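Long-range contact in ferredoxin (PDB 2V2K), which transfers electrons in a wide variety of metabolic reactions as a small iron-sulfur protein carrying two clusters: residues A[1-7]-A[51-57]. Numbering follows the deposited sequence. Where two conformers were deposited one is given.
Sequences TYVIAEP and VEAIYYE. With F3S (Fe3-s4 cluster), chain D; F3S (Fe3-s4 cluster), chain C.
Val-3 and Tyr-55 form the hydrogen-bonded pair at the middle of a short antiparallel ribbon, Val-3 N giving its hydrogen to Tyr-55 O at 2.8 Å and Tyr-55 N returning one to Val-3 O at 3.0 Å. Glu-57 N bonds to Thr-1 O at one end of the ladder, and Ala-5 N bonds to Ala-53 O at the other. Charge joins the first end as well: with its side chain extended beyond CG, Glu-57 in the conformer given brings OE2 very close to Thr-1 N, a salt bridge whose exact length is doubtful, and Asp-41 OD1 adds a weak hydrogen bond to the same amino group.

This pairing of strand 2-4 with strand 54-56, which follows Cys-49, a probable ligand of the chain D cluster, is the two-stranded sheet that joins the two ends of the cluster-binding core in bacterial-type ferredoxins; both clusters, each modelled with three irons although the chain C site probably corresponds to the four-iron site, lie against it.

Tyr-2 makes the aromatic contacts. With CG anti to the carbonyl carbon (chi1 -78°), its ring is placed between Tyr-56 CA, 3.8 Å from the ring centroid in a CH-pi contact, and S1 of the chain C cluster, 3.2 Å from Tyr-2 CD2, on the opposite face. The Tyr-56 ring turns an edge toward the Tyr-2 face, offset, with the planes at 60°, while Ile-54 CG2 meets the Tyr-2 edge.

Apolar side chains line the chain D cluster. In the conformer given for Ile-4, it and Ile-54 lie side by side, their CG1 atoms 4.0 Å apart, and both touch S3, as does Ala-53 CB, 3.9 Å from that sulfur. Beyond them, Pro-7 CB rests on Ala-53 CB and Val-51 CG2, the latter touching S4. On the other side of the sheet, Val-3 packs against helix 67-73.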
loop_
_atom_site.group_PDB
_atom_site.type_symbol
_atom_site.label_atom_id
_atom_site.label_comp_id
_atom_site.label_asym_id
_atom_site.label_seq_id
_atom_site.Cartn_x
_atom_site.Cartn_y
_atom_site.Cartn_z
ATOM N N THR A 1 9.377 -2.266 7.631
ATOM C CA THR A 1 8.248 -1.618 6.972
ATOM C C THR A 1 6.975 -2.444 7.123
ATOM O O THR A 1 7.030 -3.651 7.359
ATOM C CB THR A 1 8.526 -1.387 5.476
ATOM O OG1 THR A 1 7.540 -0.499 4.935
ATOM C CG2 THR A 1 8.484 -2.705 4.717
ATOM N N TYR A 2 5.830 -1.784 6.986
ATOM C CA TYR A 2 4.571 -2.472 6.870
ATOM C C TYR A 2 4.203 -2.550 5.358
ATOM O O TYR A 2 4.786 -1.837 4.522
ATOM C CB TYR A 2 3.495 -1.761 7.710
ATOM C CG TYR A 2 3.603 -2.064 9.198
ATOM C CD1 TYR A 2 2.571 -2.710 9.873
ATOM C CD2 TYR A 2 4.759 -1.758 9.914
ATOM C CE1 TYR A 2 2.672 -3.000 11.237
ATOM C CE2 TYR A 2 4.870 -2.044 11.277
ATOM C CZ TYR A 2 3.823 -2.656 11.930
ATOM O OH TYR A 2 3.928 -2.947 13.283
ATOM N N VAL A 3 3.279 -3.452 5.041
ATOM C CA VAL A 3 2.927 -3.868 3.665
ATOM C C VAL A 3 1.401 -3.957 3.513
ATOM O O VAL A 3 0.728 -4.552 4.360
ATOM C CB VAL A 3 3.574 -5.237 3.302
ATOM C CG1 VAL A 3 3.151 -5.680 1.909
ATOM C CG2 VAL A 3 5.094 -5.134 3.427
ATOM N N ILE A 4 0.857 -3.355 2.446
ATOM C CA ILE A 4 -0.545 -3.560 2.073
ATOM C C ILE A 4 -0.615 -4.754 1.093
ATOM O O ILE A 4 0.076 -4.784 0.068
ATOM C CB ILE A 4 -1.182 -2.268 1.485
ATOM C CG1 ILE A 4 -1.026 -1.092 2.473
ATOM C CG2 ILE A 4 -2.650 -2.505 1.148
ATOM C CD1 ILE A 4 -1.663 0.225 2.042
ATOM N N ALA A 5 -1.475 -5.717 1.424
ATOM C CA ALA A 5 -1.659 -6.956 0.643
ATOM C C ALA A 5 -3.037 -6.995 -0.084
ATOM O O ALA A 5 -3.783 -5.989 -0.085
ATOM C CB ALA A 5 -1.488 -8.184 1.582
ATOM N N GLU A 6 -3.370 -8.152 -0.673
ATOM C CA GLU A 6 -4.505 -8.307 -1.622
ATOM C C GLU A 6 -5.894 -7.829 -1.179
ATOM O O GLU A 6 -6.648 -7.362 -2.019
ATOM C CB GLU A 6 -4.617 -9.771 -2.115
ATOM C CG GLU A 6 -5.524 -9.940 -3.371
ATOM C CD GLU A 6 -5.158 -11.148 -4.264
ATOM O OE1 GLU A 6 -4.002 -11.252 -4.757
ATOM O OE2 GLU A 6 -6.051 -11.987 -4.517
ATOM N N PRO A 7 -6.238 -7.911 0.133
ATOM C CA PRO A 7 -7.573 -7.436 0.538
ATOM C C PRO A 7 -7.914 -5.980 0.246
ATOM O O PRO A 7 -9.095 -5.657 0.131
ATOM C CB PRO A 7 -7.611 -7.708 2.042
ATOM C CG PRO A 7 -6.618 -8.794 2.242
ATOM C CD PRO A 7 -5.511 -8.485 1.277
ATOM N N VAL A 51 -10.617 -4.565 6.399
ATOM C CA VAL A 51 -10.440 -5.851 5.723
ATOM C C VAL A 51 -9.092 -6.531 6.040
ATOM O O VAL A 51 -8.714 -7.500 5.388
ATOM C CB VAL A 51 -10.682 -5.713 4.186
ATOM C CG1 VAL A 51 -12.104 -5.227 3.909
ATOM C CG2 VAL A 51 -9.680 -4.750 3.549
ATOM N N GLU A 52 -8.400 -6.051 7.072
ATOM C CA GLU A 52 -7.092 -6.588 7.503
ATOM C C GLU A 52 -6.077 -6.751 6.351
ATOM O O GLU A 52 -5.457 -7.805 6.195
ATOM C CB GLU A 52 -7.273 -7.891 8.299
ATOM C CG GLU A 52 -6.074 -8.281 9.177
ATOM C CD GLU A 52 -6.432 -9.245 10.287
ATOM O OE1 GLU A 52 -6.951 -8.782 11.322
ATOM O OE2 GLU A 52 -6.183 -10.459 10.128
ATOM N N ALA A 53 -5.939 -5.709 5.535
ATOM C CA ALA A 53 -4.996 -5.714 4.400
ATOM C C ALA A 53 -3.547 -5.464 4.804
ATOM O O ALA A 53 -2.631 -5.806 4.059
ATOM C CB ALA A 53 -5.392 -4.657 3.371
ATOM N N ILE A 54 -3.347 -4.845 5.963
ATOM C CA ILE A 54 -2.032 -4.339 6.363
ATOM C C ILE A 54 -1.342 -5.276 7.347
ATOM O O ILE A 54 -1.957 -5.705 8.332
ATOM C CB ILE A 54 -2.105 -2.923 6.991
ATOM C CG1 ILE A 54 -2.727 -1.948 6.004
ATOM C CG2 ILE A 54 -0.711 -2.497 7.368
ATOM C CD1 ILE A 54 -2.852 -0.533 6.472
ATOM N N TYR A 55 -0.073 -5.591 7.033
ATOM C CA TYR A 55 0.787 -6.452 7.840
ATOM C C TYR A 55 2.222 -5.896 8.025
ATOM O O TYR A 55 2.811 -5.306 7.122
ATOM C CB TYR A 55 0.888 -7.842 7.182
ATOM C CG TYR A 55 -0.413 -8.579 7.077
ATOM C CD1 TYR A 55 -0.798 -9.504 8.046
ATOM C CD2 TYR A 55 -1.276 -8.351 6.011
ATOM C CE1 TYR A 55 -2.016 -10.174 7.957
ATOM C CE2 TYR A 55 -2.485 -9.016 5.911
ATOM C CZ TYR A 55 -2.857 -9.917 6.887
ATOM O OH TYR A 55 -4.061 -10.594 6.766
ATOM N N TYR A 56 2.828 -6.128 9.183
ATOM C CA TYR A 56 4.262 -5.896 9.295
ATOM C C TYR A 56 4.956 -6.825 8.277
ATOM O O TYR A 56 4.499 -7.972 8.034
ATOM C CB TYR A 56 4.759 -6.143 10.740
ATOM C CG TYR A 56 6.257 -6.013 10.922
ATOM C CD1 TYR A 56 6.912 -4.814 10.669
ATOM C CD2 TYR A 56 7.027 -7.105 11.337
ATOM C CE1 TYR A 56 8.295 -4.691 10.826
ATOM C CE2 TYR A 56 8.391 -6.992 11.498
ATOM C CZ TYR A 56 9.031 -5.788 11.237
ATOM O OH TYR A 56 10.411 -5.699 11.391
ATOM N N GLU A 57 6.054 -6.359 7.687
ATOM C CA GLU A 57 6.741 -7.128 6.641
ATOM C C GLU A 57 6.941 -8.613 6.983
ATOM O O GLU A 57 6.695 -9.487 6.159
ATOM C CB GLU A 57 8.089 -6.480 6.265
ATOM C CG GLU A 57 9.050 -6.194 7.419
ATOM C CD GLU A 57 10.361 -5.607 6.947
ATOM O OE1 GLU A 57 11.179 -6.355 6.358
ATOM O OE2 GLU A 57 10.579 -4.395 7.157
HETATM FE FE1 F3S D . -6.108 1.304 3.784
HETATM FE FE3 F3S D . -6.686 -0.364 1.811
HETATM FE FE4 F3S D . -7.392 -0.964 4.292
HETATM S S1 F3S D . -6.811 1.758 1.676
HETATM S S2 F3S D . -7.776 1.000 5.294
HETATM S S3 F3S D . -5.330 -0.709 3.429
HETATM S S4 F3S D . -8.504 -1.390 2.322
HETATM FE FE1 F3S C . 4.526 2.752 8.407
HETATM FE FE3 F3S C . 1.884 2.408 9.063
HETATM FE FE4 F3S C . 2.924 4.877 8.725
HETATM S S1 F3S C . 3.674 1.298 9.934
HETATM S S2 F3S C . 5.092 4.714 9.464
HETATM S S3 F3S C . 2.739 3.221 7.080
HETATM S S4 F3S C . 1.409 4.250 10.368
#